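Lipid binding protein (Grifola frondosa, PDB 5H0Q) binds lipids, and probably recognises membrane domains in which sphingomyelin and cholesterol occur together. Local coordinates at residues G83-H88 and G116-G121; D127-W132 and H165-H170; K31-R36 and I94-W99. All blocks are in the same frame, centred on the assembly; numbering follows the deposited sequence.

Interaction 1. Residues G83-H88 and G116-G121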
# COMPACT_ATOMS: atom_id res chain seq x y z
N GLY A 83 3.45 2.14 -17.57
CA GLY A 83 4.64 1.53 -17.00
C GLY A 83 4.41 0.07 -16.65
O GLY A 83 3.53 -0.60 -17.20
N HIS A 84 5.20 -0.42 -15.70
CA HIS A 84 5.19 -1.83 -15.37
C HIS A 84 5.78 -2.02 -13.99
O HIS A 84 6.53 -1.18 -13.48
CB HIS A 84 5.92 -2.67 -16.43
CG HIS A 84 7.39 -2.42 -16.51
ND1 HIS A 84 7.93 -1.32 -17.14
CD2 HIS A 84 8.44 -3.15 -16.08
CE1 HIS A 84 9.24 -1.38 -17.08
NE2 HIS A 84 9.58 -2.48 -16.43
N PHE A 85 5.43 -3.15 -13.40
CA PHE A 85 5.99 -3.56 -12.12
C PHE A 85 7.42 -4.06 -12.30
O PHE A 85 7.85 -4.45 -13.39
CB PHE A 85 5.13 -4.67 -11.50
CG PHE A 85 3.82 -4.17 -10.96
CD1 PHE A 85 3.73 -3.69 -9.67
CD2 PHE A 85 2.68 -4.12 -11.77
CE1 PHE A 85 2.53 -3.21 -9.17
CE2 PHE A 85 1.47 -3.62 -11.28
CZ PHE A 85 1.40 -3.18 -9.97
N GLY A 86 8.16 -4.03 -11.21
CA GLY A 86 9.48 -4.62 -11.19
C GLY A 86 9.42 -6.12 -11.43
O GLY A 86 8.37 -6.76 -11.42
N ALA A 87 10.61 -6.69 -11.64
CA ALA A 87 10.72 -8.11 -11.99
C ALA A 87 10.28 -9.01 -10.84
O ALA A 87 9.65 -10.05 -11.06
CB ALA A 87 12.15 -8.43 -12.40
N HIS A 88 10.61 -8.64 -9.61
CA HIS A 88 10.30 -9.49 -8.47
C HIS A 88 8.79 -9.58 -8.26
O HIS A 88 8.08 -8.58 -8.33
CB HIS A 88 10.98 -8.98 -7.20
CG HIS A 88 12.37 -9.49 -7.02
ND1 HIS A 88 13.30 -9.52 -8.04
CD2 HIS A 88 13.00 -10.01 -5.93
CE1 HIS A 88 14.44 -10.02 -7.59
NE2 HIS A 88 14.28 -10.33 -6.31
N GLY A 116 -0.37 3.12 -11.65
CA GLY A 116 -0.84 1.77 -11.43
C GLY A 116 -1.55 1.66 -10.11
O GLY A 116 -1.77 2.66 -9.41
N CYS A 117 -1.91 0.43 -9.75
CA CYS A 117 -2.57 0.21 -8.48
C CYS A 117 -2.45 -1.24 -8.05
O CYS A 117 -2.12 -2.13 -8.85
CB CYS A 117 -4.04 0.62 -8.56
SG CYS A 117 -5.05 -0.54 -9.56
N ILE A 118 -2.64 -1.44 -6.76
CA ILE A 118 -2.83 -2.76 -6.19
C ILE A 118 -4.10 -2.68 -5.36
O ILE A 118 -4.36 -1.65 -4.72
CB ILE A 118 -1.64 -3.23 -5.33
CG1 ILE A 118 -0.39 -3.33 -6.20
CG2 ILE A 118 -1.93 -4.60 -4.72
CD1 ILE A 118 0.80 -3.94 -5.51
N VAL A 119 -4.89 -3.74 -5.39
CA VAL A 119 -6.12 -3.84 -4.61
C VAL A 119 -5.95 -5.00 -3.66
O VAL A 119 -5.70 -6.13 -4.09
CB VAL A 119 -7.36 -4.05 -5.50
CG1 VAL A 119 -8.59 -4.19 -4.61
CG2 VAL A 119 -7.54 -2.90 -6.46
N TYR A 120 -6.04 -4.72 -2.36
CA TYR A 120 -5.93 -5.74 -1.33
C TYR A 120 -7.30 -6.03 -0.73
O TYR A 120 -8.07 -5.10 -0.46
CB TYR A 120 -4.99 -5.30 -0.20
CG TYR A 120 -3.53 -5.19 -0.57
CD1 TYR A 120 -2.77 -6.33 -0.80
CD2 TYR A 120 -2.93 -3.96 -0.74
CE1 TYR A 120 -1.43 -6.23 -1.17
CE2 TYR A 120 -1.60 -3.86 -1.10
CZ TYR A 120 -0.87 -5.00 -1.32
OH TYR A 120 0.44 -4.87 -1.68
N GLY A 121 -7.57 -7.30 -0.47
CA GLY A 121 -8.80 -7.71 0.20
C GLY A 121 -8.55 -8.01 1.67
O GLY A 121 -7.52 -8.55 2.04

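Interaction 2. Residues D127-W132 and H165-H170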
# COMPACT_ATOMS: atom_id res chain seq x y z
N ASP A 127 -12.29 -4.32 0.01
CA ASP A 127 -11.14 -4.18 -0.87
C ASP A 127 -10.58 -2.79 -0.71
O ASP A 127 -11.34 -1.80 -0.60
CB ASP A 127 -11.51 -4.42 -2.33
CG ASP A 127 -11.58 -5.89 -2.69
OD1 ASP A 127 -11.17 -6.73 -1.88
OD2 ASP A 127 -12.05 -6.20 -3.80
N ILE A 128 -9.25 -2.70 -0.73
CA ILE A 128 -8.57 -1.43 -0.58
C ILE A 128 -7.83 -1.17 -1.88
O ILE A 128 -6.85 -1.87 -2.17
CB ILE A 128 -7.60 -1.44 0.59
CG1 ILE A 128 -8.30 -1.82 1.88
CG2 ILE A 128 -6.96 -0.06 0.70
CD1 ILE A 128 -7.37 -2.13 3.03
N PHE A 129 -8.24 -0.14 -2.61
CA PHE A 129 -7.53 0.32 -3.80
C PHE A 129 -6.39 1.23 -3.38
O PHE A 129 -6.60 2.20 -2.65
CB PHE A 129 -8.52 1.06 -4.70
CG PHE A 129 -7.92 1.67 -5.94
CD1 PHE A 129 -7.23 2.86 -5.87
CD2 PHE A 129 -8.08 1.07 -7.18
CE1 PHE A 129 -6.68 3.45 -7.00
CE2 PHE A 129 -7.55 1.65 -8.33
CZ PHE A 129 -6.86 2.85 -8.24
N SER A 130 -5.17 0.92 -3.84
CA SER A 130 -4.01 1.75 -3.56
C SER A 130 -3.34 2.08 -4.89
O SER A 130 -2.76 1.19 -5.53
CB SER A 130 -3.05 1.04 -2.62
OG SER A 130 -3.73 0.69 -1.43
N GLY A 131 -3.44 3.33 -5.30
CA GLY A 131 -2.98 3.73 -6.60
C GLY A 131 -1.99 4.88 -6.55
O GLY A 131 -1.98 5.69 -5.63
N TRP A 132 -1.19 4.95 -7.60
CA TRP A 132 -0.20 6.00 -7.73
C TRP A 132 -0.23 6.50 -9.17
O TRP A 132 -0.64 5.79 -10.09
CB TRP A 132 1.21 5.51 -7.34
CG TRP A 132 1.62 4.32 -8.18
CD1 TRP A 132 2.26 4.33 -9.39
CD2 TRP A 132 1.32 2.95 -7.91
NE1 TRP A 132 2.42 3.05 -9.86
CE2 TRP A 132 1.82 2.19 -8.98
CE3 TRP A 132 0.67 2.29 -6.86
CZ2 TRP A 132 1.70 0.80 -9.02
CZ3 TRP A 132 0.58 0.94 -6.88
CH2 TRP A 132 1.07 0.20 -7.97
N HIS A 165 -8.55 8.19 -14.40
CA HIS A 165 -9.00 9.57 -14.42
C HIS A 165 -8.89 10.21 -13.04
O HIS A 165 -8.47 11.37 -12.92
CB HIS A 165 -10.45 9.66 -14.92
CG HIS A 165 -11.06 11.01 -14.70
ND1 HIS A 165 -12.17 11.20 -13.91
CD2 HIS A 165 -10.70 12.23 -15.15
CE1 HIS A 165 -12.48 12.48 -13.89
NE2 HIS A 165 -11.60 13.13 -14.64
N LEU A 166 -9.27 9.48 -12.00
CA LEU A 166 -9.10 10.00 -10.64
C LEU A 166 -7.63 10.22 -10.32
O LEU A 166 -7.27 11.21 -9.68
CB LEU A 166 -9.74 9.04 -9.62
CG LEU A 166 -11.27 8.93 -9.65
CD1 LEU A 166 -11.71 7.92 -8.59
CD2 LEU A 166 -11.90 10.30 -9.43
N LEU A 167 -6.77 9.31 -10.78
CA LEU A 167 -5.34 9.45 -10.52
C LEU A 167 -4.75 10.65 -11.25
O LEU A 167 -3.89 11.35 -10.70
CB LEU A 167 -4.61 8.16 -10.89
CG LEU A 167 -4.76 7.03 -9.88
CD1 LEU A 167 -4.29 5.68 -10.44
CD2 LEU A 167 -4.01 7.34 -8.57
N ASP A 168 -5.19 10.89 -12.49
CA ASP A 168 -4.63 11.99 -13.28
C ASP A 168 -5.09 13.34 -12.79
O ASP A 168 -4.35 14.33 -12.91
CB ASP A 168 -5.00 11.83 -14.75
CG ASP A 168 -4.25 10.70 -15.43
OD1 ASP A 168 -4.59 10.38 -16.59
OD2 ASP A 168 -3.33 10.14 -14.80
N THR A 169 -6.31 13.42 -12.24
CA THR A 169 -6.86 14.69 -11.80
C THR A 169 -6.74 14.90 -10.31
O THR A 169 -7.19 15.92 -9.80
CB THR A 169 -8.33 14.80 -12.24
OG1 THR A 169 -9.13 13.80 -11.59
CG2 THR A 169 -8.45 14.65 -13.75
N HIS A 170 -6.12 13.96 -9.60
CA HIS A 170 -5.88 14.13 -8.17
C HIS A 170 -5.03 15.38 -7.95
O HIS A 170 -4.25 15.80 -8.82
CB HIS A 170 -5.20 12.87 -7.61
CG HIS A 170 -5.35 12.69 -6.14
ND1 HIS A 170 -4.34 12.99 -5.24
CD2 HIS A 170 -6.38 12.22 -5.40
CE1 HIS A 170 -4.75 12.72 -4.01
NE2 HIS A 170 -5.98 12.24 -4.08

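Interaction 3. Residues K31-R36 and I94-W99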
# COMPACT_ATOMS: atom_id res chain seq x y z
N LYS A 31 -4.52 -2.26 16.86
CA LYS A 31 -3.88 -1.23 17.69
C LYS A 31 -2.42 -1.56 17.92
O LYS A 31 -1.55 -0.70 17.79
CB LYS A 31 -4.61 -1.11 19.02
CG LYS A 31 -3.95 -0.13 20.00
CD LYS A 31 -4.70 -0.07 21.32
CE LYS A 31 -3.92 0.71 22.36
NZ LYS A 31 -4.63 0.79 23.67
N VAL A 32 -2.12 -2.82 18.22
CA VAL A 32 -0.74 -3.22 18.45
C VAL A 32 0.07 -3.06 17.17
O VAL A 32 1.18 -2.52 17.19
CB VAL A 32 -0.70 -4.65 19.01
CG1 VAL A 32 0.74 -5.13 19.19
CG2 VAL A 32 -1.39 -4.68 20.33
N ALA A 33 -0.48 -3.47 16.04
CA ALA A 33 0.26 -3.32 14.78
C ALA A 33 0.58 -1.86 14.51
O ALA A 33 1.69 -1.52 14.10
CB ALA A 33 -0.53 -3.92 13.62
N LEU A 34 -0.39 -0.98 14.71
CA LEU A 34 -0.11 0.44 14.49
C LEU A 34 0.94 0.93 15.46
O LEU A 34 1.78 1.79 15.10
CB LEU A 34 -1.42 1.23 14.59
CG LEU A 34 -1.49 2.62 13.98
CD1 LEU A 34 -1.13 2.58 12.52
CD2 LEU A 34 -2.89 3.21 14.16
N GLN A 35 0.99 0.36 16.67
CA GLN A 35 2.02 0.75 17.62
C GLN A 35 3.40 0.26 17.20
O GLN A 35 4.41 0.92 17.49
CB GLN A 35 1.71 0.22 19.02
CG GLN A 35 0.50 0.86 19.68
CD GLN A 35 0.11 0.19 20.99
OE1 GLN A 35 0.35 -0.99 21.21
NE2 GLN A 35 -0.52 0.97 21.87
N ARG A 36 3.48 -0.91 16.56
CA ARG A 36 4.73 -1.51 16.13
C ARG A 36 5.16 -1.06 14.73
O ARG A 36 6.12 -1.62 14.18
CB ARG A 36 4.62 -3.04 16.15
CG ARG A 36 4.36 -3.64 17.54
CD ARG A 36 5.66 -3.90 18.29
NE ARG A 36 5.38 -4.57 19.56
CZ ARG A 36 4.93 -3.95 20.64
NH1 ARG A 36 4.74 -2.64 20.62
NH2 ARG A 36 4.67 -4.65 21.73
N ILE A 94 -0.20 -10.34 3.12
CA ILE A 94 0.52 -9.50 4.07
C ILE A 94 -0.16 -9.64 5.42
O ILE A 94 -1.34 -9.27 5.57
CB ILE A 94 0.56 -8.04 3.62
CG1 ILE A 94 1.06 -7.91 2.16
CG2 ILE A 94 1.42 -7.25 4.60
CD1 ILE A 94 0.86 -6.57 1.60
N GLY A 95 0.54 -10.18 6.41
CA GLY A 95 -0.05 -10.28 7.73
C GLY A 95 -0.19 -8.94 8.41
O GLY A 95 0.48 -7.95 8.06
N ASN A 96 -1.06 -8.89 9.42
CA ASN A 96 -1.12 -7.73 10.27
C ASN A 96 0.26 -7.54 10.87
O ASN A 96 0.88 -8.51 11.31
CB ASN A 96 -2.18 -7.97 11.35
CG ASN A 96 -2.38 -6.80 12.25
OD1 ASN A 96 -2.64 -5.69 11.80
ND2 ASN A 96 -2.27 -7.03 13.54
N GLY A 97 0.74 -6.30 10.91
CA GLY A 97 2.08 -6.01 11.40
C GLY A 97 3.19 -6.23 10.40
O GLY A 97 4.36 -6.07 10.77
N GLN A 98 2.88 -6.59 9.17
CA GLN A 98 3.88 -6.82 8.15
C GLN A 98 3.86 -5.72 7.09
O GLN A 98 2.85 -5.05 6.87
CB GLN A 98 3.71 -8.19 7.50
CG GLN A 98 3.93 -9.29 8.51
CD GLN A 98 3.96 -10.65 7.90
OE1 GLN A 98 3.09 -11.01 7.13
NE2 GLN A 98 5.01 -11.42 8.20
N TRP A 99 5.03 -5.53 6.49
CA TRP A 99 5.26 -4.65 5.34
C TRP A 99 5.52 -5.46 4.08
O TRP A 99 6.10 -6.55 4.14
CB TRP A 99 6.52 -3.78 5.54
CG TRP A 99 6.55 -2.83 6.68
CD1 TRP A 99 6.88 -3.09 7.96
CD2 TRP A 99 6.24 -1.43 6.61
NE1 TRP A 99 6.81 -1.94 8.71
CE2 TRP A 99 6.41 -0.91 7.90
CE3 TRP A 99 5.84 -0.58 5.57
CZ2 TRP A 99 6.20 0.43 8.19
CZ3 TRP A 99 5.63 0.75 5.86
CH2 TRP A 99 5.81 1.24 7.16
O HOH W 1 5.42 -4.45 12.67
O HOH W 2 7.12 -2.58 11.55

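Interaction 1. Residues G83-H88 and G116-G121
Phe85 reaches out from the short strand 84-85 and sets the CE1-CZ side of its ring against strand 114-121, where Cys117 and Ile118 receive it. The CB of Phe85 does not itself aim at the other strand; with CG beside the backbone N and anti to the carbonyl carbon (chi1 -73°), the ring swings across so that CE1 and CZ lead. CZ meets the carbonyl of Cys117, its O lying 3.8 Å from CZ, at the ring edge and close to the ring plane. This is a contact of van der Waals length between an aromatic rim and a backbone oxygen, in a strand whose Cys117 is already paired through its backbone with Glu79.

The apolar half of the contact belongs to Ile118. Its longer branch, CG1 and CD1, crosses the Phe85 side chain obliquely, with CD1 4.1 Å from Phe85 CE1 and CG1 4.2 Å from Phe85 CZ. The shorter branch of Ile118 points elsewhere: CG2 rests on one face of the Tyr120 ring, 3.6 Å above its plane and toward the rim, so two neighbouring side chains on the same side of the strand pack together. Cys117 turns its own side chain to the opposite side, where it touches Phe129.

Around the ring, His104 of strand 99-105 meets Phe85 edge-to-face, and Phe102 of that strand touches Ile118. Strand 84-85 pairs with 99-105 in the mixed sheet, whereas 114-121 lies inside the five-stranded antiparallel sheet; side chains meeting between two such facing layers make the core of a beta sandwich.

Interaction 2. Residues D127-W132 and H165-H170
A helix packs here on a face of the five-stranded antiparallel sheet, and one side chain, that of Leu167 on helix 160-169, makes the touch with Phe129, Gly131 and Trp132 of strand 126-134. The two local axes approach to 9.0 Å and their directions differ by 48°, so the helix lies diagonally over the strand.

Leu167 sends its two methyls to different places. Leu167 CD2 settles on the bare backbone at Gly131, 3.8 Å from Gly131 C, where the lack of a side chain lets the methyl come down onto the peptide. Leu167 CD1 lies 3.7 Å from Trp132 O and also comes to the ring of Phe129 at its edge, near the ring plane, with Phe129 CZ 4.4 Å away. The CB of Leu167 already heads for the strand; with CG beside the backbone N (chi1 -77°) and CD1 extended, anti to CA, the fork opens onto it. Leu145 and Phe81 touch the same leucine.

The face in question is the outer one of a beta sandwich: the Phe129 ring and the bare backbone of Gly131 face the helix, while the Trp132 side chain turns inward, between the sheets, where it meets His104 edge-to-face and touches Tyr198. Polar links lie beside the leucine contact too: Leu167 O accepts from Gln133 NE2 of the strand, and Asp168 forms a salt bridge with Arg82 in the loop after strand 73-80.

One turn along from His165, Thr169 grips the carbonyl O of that histidine twice. Thr169 N lies 3.1 Å from His165 O, and Thr169 OG1, at 2.8 Å from that same oxygen, approaches from the opposite face of the carbonyl plane, tilted 28° out of it.

Interaction 3. Residues K31-R36 and I94-W99
Ala33, in the last turn of helix 26-35, presses its methyl against a type II beta turn running from Gly95 to Gln98, the bend by which the chain leaves strand 93-94 of one sheet and enters strand 99-105 of the other. The approach is close: the CA atoms of Ala33 and Gly97 are 4.7 Å apart.

The direct contacts are van der Waals. Ala33 CB lies 3.3 Å from Asn96 OD1 and 3.6 Å from Asn96 ND2, so the methyl sits obliquely off the outer, OD1/ND2 side of the amide, out of its plane, and it lies 3.8 Å from Gly97 N. Asn96 brings its amide to the helix because CG is anti to the backbone N (chi1 -177°). Both ends of that amide are held by others: OD1 accepts from Gly70 N, while ND2 donates to Ile7 O and Met29 O, the latter on the same helix as Ala33. Gly97 sits at the third position of the turn with positive phi (82°), a conformation in which glycine is at ease.

Waters continue the contact where the helix ends. Both lie within hydrogen-bonding reach of Arg36 O, the carbonyl of the first residue past the helix. Water 1 is also 2.7 Å from Gly97 O; water 2 accepts from Trp99 NE1 at 2.9 Å, in the plane of the indole at its edge.

Hydrogen bonds hold the turn itself. Gln98 N donates to Gly95 O at 3.0 Å. From outside the loop, Gly4 O holds the far end of the Gln98 amide at NE2. The other end folds back, Gln98 OE1 accepting the N-H of Gly95, 2.8 Å from Gly95 N, in the carbonyl plane and on a lone pair, with an N-H...O angle of 143°.

Interactions 1 and 2 work on the two faces of one antiparallel sheet, their centres 13 Å apart: the first meets the opposing sheet, the second the helix outside. Their strands, 114-121 and 126-134, follow each other in the chain and are neighbours in the sheet, joined by bonds such as that from Ser130 N to Ile118 O at 2.8 Å. Interaction 3 lies across the centre of the chain, its own centre about 21 Å from that of interaction 1, yet the two touch where Ile94 CD1 comes within 3.6 Å of Tyr120 CE1. Interactions 2 and 3 do not meet; their nearest atoms are about 9 Å apart.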